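Local atomic coordinates of malonyl acyl carrier protein transacylase (Streptococcus pneumoniae, PDB entry 3IM8), a protein that probably transfers the malonyl group of malonyl-CoA to holo acyl carrier protein, releasing CoA, a step that feeds fatty acid synthesis. Residues Leu40-Leu44 against Arg45-Asp49; Arg176-Glu179 against Leu180-Glu183; Ala298-Val301 against Ala302-Lys306. All blocks are in the same frame, centred on the assembly; numbering follows the deposited sequence.

Interaction 1 (Leu40-Leu44 against Arg45-Asp49); sequences LGYDL and RYLID
Asp-43 reaches forward to Tyr-46 with its carboxylate: Tyr-46 N donates to Asp-43 OD1 over 2.9 Å, and the N-H...O angle of 176° makes the bond almost straight, although the donor comes from well above the carboxylate plane. The group gets there because CG of Asp-43 stands anti to the backbone N (chi1 -176°), which also brings OD2 to 3.3 Å from Tyr-46 CB. Backbone bonds follow, from Leu-47 N to Asp-43 O at 3.2 Å and from Ile-48 N to Leu-44 O at 2.8 Å.

Charge pairing joins Arg-45 to Asp-49 one turn on. Arg-45 grips Asp-49 side-on, with NE to OD2 at 2.9 Å and NH2 to OD1 at 2.7 Å; both oxygens lie close to the guanidinium plane and are met on their syn sides, but tilted about 30° out of the carboxylate plane. Arg-20 gives Asp-49 a second salt bridge, while Met-18 O takes a hydrogen bond from Arg-45 NH2.

Apolar contacts complete the set. Leu-44 CG packs 3.6 Å from Ile-48 CD1, and both side chains also touch helix 58-78; Leu-47 CD1 meets the Tyr-42 ring obliquely, nearest its CE1 at 3.7 Å.

The geometry is that of a short interhelical linker: Gly-41, with positive phi, follows helix 27-40, and the bond from Tyr-46 N to Asp-43 OD1 is the capping bond that makes Asp-43 the N-cap of helix 44-50.

Interaction 2 (Arg176-Glu179 against Leu180-Glu183); sequences RAVE and LLQE
The guanidinium of Arg-176 carries Leu-180 on one face, with CG 3.9 Å above the plane and over its centre; at the edge, in plane, lie the carboxylate carbon of Glu-179 and a water. The closest approach of the two side chains is from Leu-180 CD2 to Arg-176 NH2, at 3.7 Å. A bend at chi2 (59°) in the otherwise extended arginine chain turns its end toward Leu-180, one turn later in the helix.

Arg-176 NH1 pairs with Glu-179 OE2 in a salt bridge whose modelled distance is too short, so its geometry is doubtful. The same NH1 donates to the water over 3.0 Å, and the water makes a weak bond to Glu-183 OE2 at 3.4 Å.

The backbone keeps regular helical bonds, such as Gln-182 N to Val-178 O at 2.7 Å with an N-H...O angle of 170°. Leu-181 packs on Ile-141 and Ala-144 of helix 138-148.

The chemistry is thus divided: Leu-180 packs its apolar end on one face of the cation, while NH1, at the edge, turns to the Glu-179 carboxylate and the water. With Glu-179 OE2 and Glu-183 OE2 5.1 Å apart, the positive charge probably eases the proximity of the two glutamates.

Interaction 3 (Ala298-Val301 against Ala302-Lys306); sequences ASLV and ALLEK
The contact lies on the last helix of the chain, 297-304, and the residues just after it, a one-turn packing of residues close to the C-terminus. Its backbone shows the i to i+4 pattern. Ala-302 N bonds to Ala-298 O at 3.0 Å, Leu-304 N to Leu-300 O at 2.8 Å, and Glu-305 N to Val-301 O at 2.9 Å. Between them the pattern is less regular: Leu-303 N reaches Ser-299 O at 3.2 Å with an N-H...O angle of 142°, the donor standing above the carbonyl plane. A second, weak bond from the same N goes to Leu-300 O, where the angle falls to 124°. Leu-303 N is therefore shared by two carbonyls, and Leu-300 O in turn receives two donors, the straighter being Leu-304 N.

Among the side chains, Leu-300 and Leu-304 carry the apolar contact. CG of Leu-300 lies anti to the backbone N (chi1 -165°), and its two methyls lean along the helix toward the next turn: CD2 comes to 3.6 Å from Leu-304 CG, and CD1 to 3.7 Å from Leu-304 CD1. On the exposed side, Val-301 and Glu-305 cross at about a right angle, with Val-301 CG1 resting 3.9 Å from Glu-305 OE2, a van der Waals contact.

Ser-299 takes its polar partners from just upstream, its OG being hydrogen-bonded to Asp-296 OD1 and to Glu-295 N. Leu-300 and Leu-303 both pack on Val-294 of strand 290-294, an outermost strand of the parallel sheet, and on Leu-76 of helix 58-78, while Leu-304 touches Lys-79 and Tyr-81 in the loop that follows that helix.

Along the chain the three contacts come in series, each local to one turn or helix start. Interactions 1 and 3 have centres 28 Å apart, with nearest atoms about 14 Å apart, yet both pack on helix 58-78: interaction 1 through Leu-44, Leu-47 and Ile-48, interaction 3 through Leu-300 and Leu-303 near its other end, joining it to the parallel sheet. Interaction 2 is remote, centre to centre 43 Å from interaction 1, across the chain's centre, and 44 Å from interaction 3. Its helix 171-184 lies with helix 138-148 against the separate mixed sheet, consistent with the small ferredoxin-like subdomain of this family. All three lie away from the predicted active-site residues Ser-90 and His-199.

Interaction 1 (Leu40-Leu44 against Arg45-Asp49)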
ATOM      1  N   LEU A  40       6.170  19.748   0.859  1.00 25.99           N
ATOM      2  CA  LEU A  40       5.260  19.732   2.009  1.00 26.15           C
ATOM      3  C   LEU A  40       5.170  21.039   2.819  1.00 26.56           C
ATOM      4  O   LEU A  40       4.162  21.310   3.406  1.00 27.78           O
ATOM      5  CB  LEU A  40       5.692  18.593   2.939  1.00 26.09           C
ATOM      6  CG  LEU A  40       5.587  17.260   2.203  1.00 25.48           C
ATOM      7  CD1 LEU A  40       6.350  16.156   2.946  1.00 24.63           C
ATOM      8  CD2 LEU A  40       4.136  16.882   2.054  1.00 23.06           C
ATOM      9  N   GLY A  41       6.227  21.842   2.876  1.00 28.10           N
ATOM     10  CA  GLY A  41       6.227  23.062   3.689  1.00 28.51           C
ATOM     11  C   GLY A  41       6.565  22.789   5.149  1.00 29.19           C
ATOM     12  O   GLY A  41       6.237  23.596   6.042  1.00 30.28           O
ATOM     13  N   TYR A  42       7.197  21.638   5.404  1.00 28.45           N
ATOM     14  CA  TYR A  42       7.673  21.253   6.760  1.00 26.87           C
ATOM     15  C   TYR A  42       8.770  20.173   6.655  1.00 26.52           C
ATOM     16  O   TYR A  42       8.932  19.482   5.623  1.00 26.44           O
ATOM     17  CB  TYR A  42       6.533  20.812   7.679  1.00 26.52           C
ATOM     18  CG  TYR A  42       5.860  19.540   7.228  1.00 26.07           C
ATOM     19  CD1 TYR A  42       6.521  18.292   7.330  1.00 24.84           C
ATOM     20  CD2 TYR A  42       4.567  19.577   6.702  1.00 25.25           C
ATOM     21  CE1 TYR A  42       5.885  17.097   6.910  1.00 25.02           C
ATOM     22  CE2 TYR A  42       3.931  18.417   6.298  1.00 26.57           C
ATOM     23  CZ  TYR A  42       4.596  17.184   6.403  1.00 25.25           C
ATOM     24  OH  TYR A  42       3.957  16.078   5.995  1.00 24.59           O
ATOM     25  N   ASP A  43       9.552  20.073   7.719  1.00 25.81           N
ATOM     26  CA  ASP A  43      10.709  19.213   7.753  1.00 25.73           C
ATOM     27  C   ASP A  43      10.205  17.784   7.931  1.00 24.74           C
ATOM     28  O   ASP A  43       9.911  17.412   9.060  1.00 23.94           O
ATOM     29  CB  ASP A  43      11.612  19.632   8.954  1.00 27.33           C
ATOM     30  CG  ASP A  43      12.939  18.832   9.030  1.00 28.41           C
ATOM     31  OD1 ASP A  43      13.110  17.766   8.416  1.00 29.37           O
ATOM     32  OD2 ASP A  43      13.814  19.287   9.769  1.00 33.63           O
ATOM     33  N   LEU A  44      10.101  17.004   6.834  1.00 23.37           N
ATOM     34  CA  LEU A  44       9.692  15.589   6.928  1.00 22.24           C
ATOM     35  C   LEU A  44      10.719  14.686   7.634  1.00 22.67           C
ATOM     36  O   LEU A  44      10.369  13.670   8.275  1.00 22.57           O
ATOM     37  CB  LEU A  44       9.338  15.011   5.546  1.00 20.43           C
ATOM     38  CG  LEU A  44       8.881  13.538   5.416  1.00 18.57           C
ATOM     39  CD1 LEU A  44       7.580  13.263   6.146  1.00 15.29           C
ATOM     40  CD2 LEU A  44       8.755  13.156   3.907  1.00 10.15           C
ATOM     41  N   ARG A  45      11.993  15.029   7.516  1.00 23.14           N
ATOM     42  CA  ARG A  45      13.032  14.201   8.118  1.00 23.48           C
ATOM     43  C   ARG A  45      12.892  14.267   9.674  1.00 24.48           C
ATOM     44  O   ARG A  45      12.945  13.235  10.389  1.00 23.41           O
ATOM     45  CB  ARG A  45      14.406  14.717   7.652  1.00 23.29           C
ATOM     46  CG  ARG A  45      15.631  14.117   8.354  1.00 22.86           C
ATOM     47  CD  ARG A  45      15.908  12.715   7.783  1.00 23.52           C
ATOM     48  NE  ARG A  45      15.260  11.608   8.534  1.00 19.87           N
ATOM     49  CZ  ARG A  45      14.824  10.484   7.992  1.00 19.31           C
ATOM     50  NH1 ARG A  45      14.934  10.288   6.679  1.00 20.41           N
ATOM     51  NH2 ARG A  45      14.261   9.560   8.764  1.00 17.74           N
ATOM     52  N   TYR A  46      12.749  15.496  10.183  1.00 24.92           N
ATOM     53  CA  TYR A  46      12.483  15.717  11.607  1.00 25.76           C
ATOM     54  C   TYR A  46      11.166  15.024  12.053  1.00 25.29           C
ATOM     55  O   TYR A  46      11.105  14.348  13.087  1.00 25.11           O
ATOM     56  CB  TYR A  46      12.408  17.216  11.881  1.00 26.83           C
ATOM     57  CG  TYR A  46      12.190  17.505  13.345  1.00 30.74           C
ATOM     58  CD1 TYR A  46      13.224  17.289  14.288  1.00 34.52           C
ATOM     59  CD2 TYR A  46      10.952  17.961  13.799  1.00 33.72           C
ATOM     60  CE1 TYR A  46      13.014  17.515  15.673  1.00 37.29           C
ATOM     61  CE2 TYR A  46      10.723  18.209  15.150  1.00 38.07           C
ATOM     62  CZ  TYR A  46      11.746  17.985  16.091  1.00 39.34           C
ATOM     63  OH  TYR A  46      11.480  18.247  17.424  1.00 39.70           O
ATOM     64  N   LEU A  47      10.107  15.153  11.250  1.00 24.54           N
ATOM     65  CA  LEU A  47       8.851  14.432  11.576  1.00 22.82           C
ATOM     66  C   LEU A  47       9.113  12.951  11.723  1.00 22.16           C
ATOM     67  O   LEU A  47       8.741  12.328  12.733  1.00 22.00           O
ATOM     68  CB  LEU A  47       7.775  14.690  10.510  1.00 22.06           C
ATOM     69  CG  LEU A  47       6.354  14.160  10.702  1.00 23.66           C
ATOM     70  CD1 LEU A  47       5.344  14.983   9.915  1.00 23.83           C
ATOM     71  CD2 LEU A  47       6.281  12.724  10.304  1.00 24.88           C
ATOM     72  N   ILE A  48       9.776  12.366  10.730  1.00 20.88           N
ATOM     73  CA  ILE A  48      10.005  10.929  10.757  1.00 20.35           C
ATOM     74  C   ILE A  48      10.863  10.491  11.985  1.00 20.69           C
ATOM     75  O   ILE A  48      10.649   9.412  12.600  1.00 20.33           O
ATOM     76  CB  ILE A  48      10.614  10.392   9.379  1.00 20.46           C
ATOM     77  CG1 ILE A  48       9.554  10.444   8.252  1.00 20.45           C
ATOM     78  CG2 ILE A  48      11.052   8.951   9.524  1.00 17.80           C
ATOM     79  CD1 ILE A  48      10.163  10.472   6.802  1.00 23.25           C
ATOM     80  N   ASP A  49      11.845  11.311  12.312  1.00 20.61           N
ATOM     81  CA  ASP A  49      12.798  11.012  13.351  1.00 21.31           C
ATOM     82  C   ASP A  49      12.343  11.297  14.808  1.00 23.87           C
ATOM     83  O   ASP A  49      12.955  10.759  15.768  1.00 22.79           O
ATOM     84  CB  ASP A  49      14.060  11.833  13.086  1.00 21.21           C
ATOM     85  CG  ASP A  49      14.768  11.409  11.837  1.00 20.61           C
ATOM     86  OD1 ASP A  49      14.510  10.286  11.361  1.00 20.51           O
ATOM     87  OD2 ASP A  49      15.589  12.180  11.345  1.00 23.10           O
TER

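Interaction 2 (Arg176-Glu179 against Leu180-Glu183)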
ATOM      1  N   ARG A 176     -21.982  -8.573  12.335  1.00 28.24           N
ATOM      2  CA  ARG A 176     -22.948  -9.540  11.764  1.00 28.11           C
ATOM      3  C   ARG A 176     -22.197 -10.479  10.818  1.00 28.00           C
ATOM      4  O   ARG A 176     -22.358 -11.722  10.898  1.00 28.55           O
ATOM      5  CB  ARG A 176     -24.165  -8.801  11.109  1.00 28.34           C
ATOM      6  CG  ARG A 176     -25.318  -9.651  10.431  1.00 31.56           C
ATOM      7  CD  ARG A 176     -26.125 -10.722  11.284  1.00 35.58           C
ATOM      8  NE  ARG A 176     -26.924 -11.606  10.367  1.00 39.11           N
ATOM      9  CZ  ARG A 176     -27.219 -12.908  10.557  1.00 37.67           C
ATOM     10  NH1 ARG A 176     -26.819 -13.552  11.643  1.00 34.15           N
ATOM     11  NH2 ARG A 176     -27.935 -13.576   9.651  1.00 39.75           N
ATOM     12  N   ALA A 177     -21.333  -9.904   9.958  1.00 27.34           N
ATOM     13  CA  ALA A 177     -20.403 -10.690   9.118  1.00 26.12           C
ATOM     14  C   ALA A 177     -19.562 -11.761   9.837  1.00 27.02           C
ATOM     15  O   ALA A 177     -19.491 -12.873   9.366  1.00 28.19           O
ATOM     16  CB  ALA A 177     -19.499  -9.754   8.324  1.00 25.27           C
ATOM     17  N   VAL A 178     -18.892 -11.443  10.950  1.00 27.92           N
ATOM     18  CA  VAL A 178     -18.083 -12.470  11.665  1.00 28.72           C
ATOM     19  C   VAL A 178     -18.948 -13.543  12.316  1.00 28.73           C
ATOM     20  O   VAL A 178     -18.565 -14.704  12.369  1.00 27.44           O
ATOM     21  CB  VAL A 178     -17.046 -11.902  12.736  1.00 29.41           C
ATOM     22  CG1 VAL A 178     -15.904 -11.116  12.069  1.00 31.79           C
ATOM     23  CG2 VAL A 178     -17.694 -11.088  13.824  1.00 30.56           C
ATOM     24  N   GLU A 179     -20.137 -13.146  12.775  1.00 30.39           N
ATOM     25  CA  GLU A 179     -21.109 -14.105  13.332  1.00 31.43           C
ATOM     26  C   GLU A 179     -21.436 -15.083  12.231  1.00 31.46           C
ATOM     27  O   GLU A 179     -21.421 -16.306  12.429  1.00 32.27           O
ATOM     28  CB  GLU A 179     -22.367 -13.360  13.804  1.00 32.40           C
ATOM     29  CG  GLU A 179     -23.541 -14.262  14.248  1.00 35.71           C
ATOM     30  CD  GLU A 179     -24.832 -13.488  14.410  1.00 40.53           C
ATOM     31  OE1 GLU A 179     -24.819 -12.516  15.208  1.00 44.71           O
ATOM     32  OE2 GLU A 179     -25.858 -13.840  13.741  1.00 40.64           O
ATOM     33  N   LEU A 180     -21.688 -14.565  11.029  1.00 31.89           N
ATOM     34  CA  LEU A 180     -21.982 -15.468   9.927  1.00 31.15           C
ATOM     35  C   LEU A 180     -20.749 -16.316   9.614  1.00 30.50           C
ATOM     36  O   LEU A 180     -20.882 -17.497   9.347  1.00 29.65           O
ATOM     37  CB  LEU A 180     -22.491 -14.691   8.715  1.00 31.31           C
ATOM     38  CG  LEU A 180     -23.958 -14.274   8.779  1.00 32.42           C
ATOM     39  CD1 LEU A 180     -24.188 -13.179   7.732  1.00 33.05           C
ATOM     40  CD2 LEU A 180     -24.902 -15.495   8.582  1.00 31.99           C
ATOM     41  N   LEU A 181     -19.548 -15.725   9.688  1.00 30.88           N
ATOM     42  CA  LEU A 181     -18.299 -16.501   9.462  1.00 31.23           C
ATOM     43  C   LEU A 181     -18.073 -17.628  10.510  1.00 33.40           C
ATOM     44  O   LEU A 181     -17.709 -18.753  10.146  1.00 33.92           O
ATOM     45  CB  LEU A 181     -17.070 -15.565   9.350  1.00 29.24           C
ATOM     46  CG  LEU A 181     -17.077 -14.614   8.113  1.00 27.72           C
ATOM     47  CD1 LEU A 181     -16.369 -13.233   8.296  1.00 26.39           C
ATOM     48  CD2 LEU A 181     -16.611 -15.280   6.844  1.00 22.13           C
ATOM     49  N   GLN A 182     -18.225 -17.328  11.799  1.00 35.53           N
ATOM     50  CA  GLN A 182     -18.073 -18.360  12.860  1.00 38.01           C
ATOM     51  C   GLN A 182     -19.041 -19.524  12.598  1.00 39.18           C
ATOM     52  O   GLN A 182     -18.642 -20.701  12.590  1.00 40.37           O
ATOM     53  CB  GLN A 182     -18.341 -17.765  14.248  1.00 37.82           C
ATOM     54  CG  GLN A 182     -17.265 -16.758  14.716  1.00 39.14           C
ATOM     55  CD  GLN A 182     -17.722 -15.755  15.810  1.00 38.46           C
ATOM     56  OE1 GLN A 182     -18.900 -15.494  15.996  1.00 38.61           O
ATOM     57  NE2 GLN A 182     -16.763 -15.184  16.508  1.00 38.20           N
ATOM     58  N   GLU A 183     -20.309 -19.194  12.372  1.00 40.33           N
ATOM     59  CA  GLU A 183     -21.306 -20.203  12.037  1.00 42.26           C
ATOM     60  C   GLU A 183     -20.782 -21.067  10.897  1.00 41.92           C
ATOM     61  O   GLU A 183     -20.675 -22.286  11.024  1.00 41.86           O
ATOM     62  CB  GLU A 183     -22.627 -19.544  11.639  1.00 43.09           C
ATOM     63  CG  GLU A 183     -23.828 -20.034  12.430  1.00 46.37           C
ATOM     64  CD  GLU A 183     -25.124 -19.389  11.980  1.00 51.43           C
ATOM     65  OE1 GLU A 183     -25.388 -19.371  10.760  1.00 51.42           O
ATOM     66  OE2 GLU A 183     -25.879 -18.902  12.848  1.00 54.71           O
TER
HETATM   67  O   HOH W   1     -27.470 -16.407  11.102  1.00 44.66           O

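Interaction 3 (Ala298-Val301 against Ala302-Lys306)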
ATOM      1  N   ALA A 298      21.325  -3.012   7.110  1.00 28.14           N
ATOM      2  CA  ALA A 298      21.456  -4.494   7.152  1.00 28.03           C
ATOM      3  C   ALA A 298      20.766  -5.187   5.972  1.00 27.11           C
ATOM      4  O   ALA A 298      21.374  -5.995   5.273  1.00 26.82           O
ATOM      5  CB  ALA A 298      20.909  -5.056   8.504  1.00 29.18           C
ATOM      6  N   SER A 299      19.492  -4.858   5.744  1.00 26.59           N
ATOM      7  CA  SER A 299      18.737  -5.468   4.625  1.00 25.45           C
ATOM      8  C   SER A 299      19.306  -5.107   3.228  1.00 24.79           C
ATOM      9  O   SER A 299      19.197  -5.905   2.252  1.00 24.85           O
ATOM     10  CB  SER A 299      17.210  -5.164   4.739  1.00 25.87           C
ATOM     11  OG  SER A 299      16.901  -3.773   4.872  1.00 25.03           O
ATOM     12  N   LEU A 300      19.923  -3.929   3.129  1.00 24.02           N
ATOM     13  CA  LEU A 300      20.566  -3.491   1.874  1.00 25.21           C
ATOM     14  C   LEU A 300      21.753  -4.434   1.580  1.00 26.19           C
ATOM     15  O   LEU A 300      21.879  -4.965   0.469  1.00 26.11           O
ATOM     16  CB  LEU A 300      21.072  -2.040   1.995  1.00 25.41           C
ATOM     17  CG  LEU A 300      21.486  -1.193   0.763  1.00 26.83           C
ATOM     18  CD1 LEU A 300      22.874  -0.639   0.832  1.00 30.01           C
ATOM     19  CD2 LEU A 300      21.159  -1.786  -0.662  1.00 24.19           C
ATOM     20  N   VAL A 301      22.591  -4.650   2.588  1.00 27.86           N
ATOM     21  CA  VAL A 301      23.784  -5.537   2.487  1.00 29.47           C
ATOM     22  C   VAL A 301      23.375  -6.977   2.192  1.00 29.96           C
ATOM     23  O   VAL A 301      23.905  -7.562   1.282  1.00 30.90           O
ATOM     24  CB  VAL A 301      24.666  -5.440   3.712  1.00 29.42           C
ATOM     25  CG1 VAL A 301      25.802  -6.526   3.664  1.00 31.57           C
ATOM     26  CG2 VAL A 301      25.278  -4.055   3.774  1.00 29.88           C
ATOM     27  N   ALA A 302      22.382  -7.511   2.910  1.00 31.52           N
ATOM     28  CA  ALA A 302      21.874  -8.864   2.640  1.00 32.19           C
ATOM     29  C   ALA A 302      21.453  -9.045   1.177  1.00 32.46           C
ATOM     30  O   ALA A 302      21.623 -10.122   0.622  1.00 33.06           O
ATOM     31  CB  ALA A 302      20.721  -9.228   3.592  1.00 32.06           C
ATOM     32  N   LEU A 303      20.929  -7.986   0.559  1.00 32.42           N
ATOM     33  CA  LEU A 303      20.532  -8.014  -0.847  1.00 33.08           C
ATOM     34  C   LEU A 303      21.771  -7.896  -1.725  1.00 34.07           C
ATOM     35  O   LEU A 303      22.019  -8.752  -2.604  1.00 33.19           O
ATOM     36  CB  LEU A 303      19.523  -6.894  -1.159  1.00 32.32           C
ATOM     37  CG  LEU A 303      18.799  -6.633  -2.494  1.00 30.82           C
ATOM     38  CD1 LEU A 303      19.397  -5.473  -3.195  1.00 31.54           C
ATOM     39  CD2 LEU A 303      18.651  -7.824  -3.414  1.00 27.24           C
ATOM     40  N   LEU A 304      22.564  -6.857  -1.462  1.00 35.43           N
ATOM     41  CA  LEU A 304      23.737  -6.565  -2.305  1.00 37.28           C
ATOM     42  C   LEU A 304      24.768  -7.730  -2.345  1.00 37.84           C
ATOM     43  O   LEU A 304      25.402  -7.951  -3.383  1.00 37.99           O
ATOM     44  CB  LEU A 304      24.446  -5.258  -1.902  1.00 37.61           C
ATOM     45  CG  LEU A 304      23.808  -3.862  -2.063  1.00 38.09           C
ATOM     46  CD1 LEU A 304      24.730  -2.794  -1.495  1.00 36.74           C
ATOM     47  CD2 LEU A 304      23.462  -3.536  -3.497  1.00 39.26           C
ATOM     48  N   GLU A 305      24.906  -8.480  -1.246  1.00 38.07           N
ATOM     49  CA  GLU A 305      25.930  -9.545  -1.175  1.00 38.36           C
ATOM     50  C   GLU A 305      25.661 -10.721  -2.116  1.00 38.60           C
ATOM     51  O   GLU A 305      26.538 -11.580  -2.303  1.00 37.79           O
ATOM     52  CB  GLU A 305      26.186 -10.028   0.262  1.00 38.23           C
ATOM     53  CG  GLU A 305      25.068 -10.790   0.882  1.00 37.86           C
ATOM     54  CD  GLU A 305      25.279 -11.060   2.364  1.00 38.98           C
ATOM     55  OE1 GLU A 305      24.611 -11.971   2.877  1.00 39.36           O
ATOM     56  OE2 GLU A 305      26.094 -10.388   3.035  1.00 40.21           O
ATOM     57  N   LYS A 306      24.459 -10.724  -2.708  1.00 38.93           N
ATOM     58  CA  LYS A 306      24.037 -11.695  -3.720  1.00 39.77           C
ATOM     59  C   LYS A 306      24.367 -11.184  -5.146  1.00 40.32           C
ATOM     60  O   LYS A 306      24.247 -11.914  -6.116  1.00 40.29           O
ATOM     61  CB  LYS A 306      22.545 -11.996  -3.558  1.00 39.59           C
ATOM     62  CG  LYS A 306      22.174 -12.443  -2.137  1.00 40.25           C
ATOM     63  CD  LYS A 306      20.735 -12.991  -2.032  1.00 42.96           C
ATOM     64  CE  LYS A 306      19.676 -11.914  -2.387  1.00 44.14           C
ATOM     65  NZ  LYS A 306      18.255 -12.193  -1.980  1.00 44.13           N
TER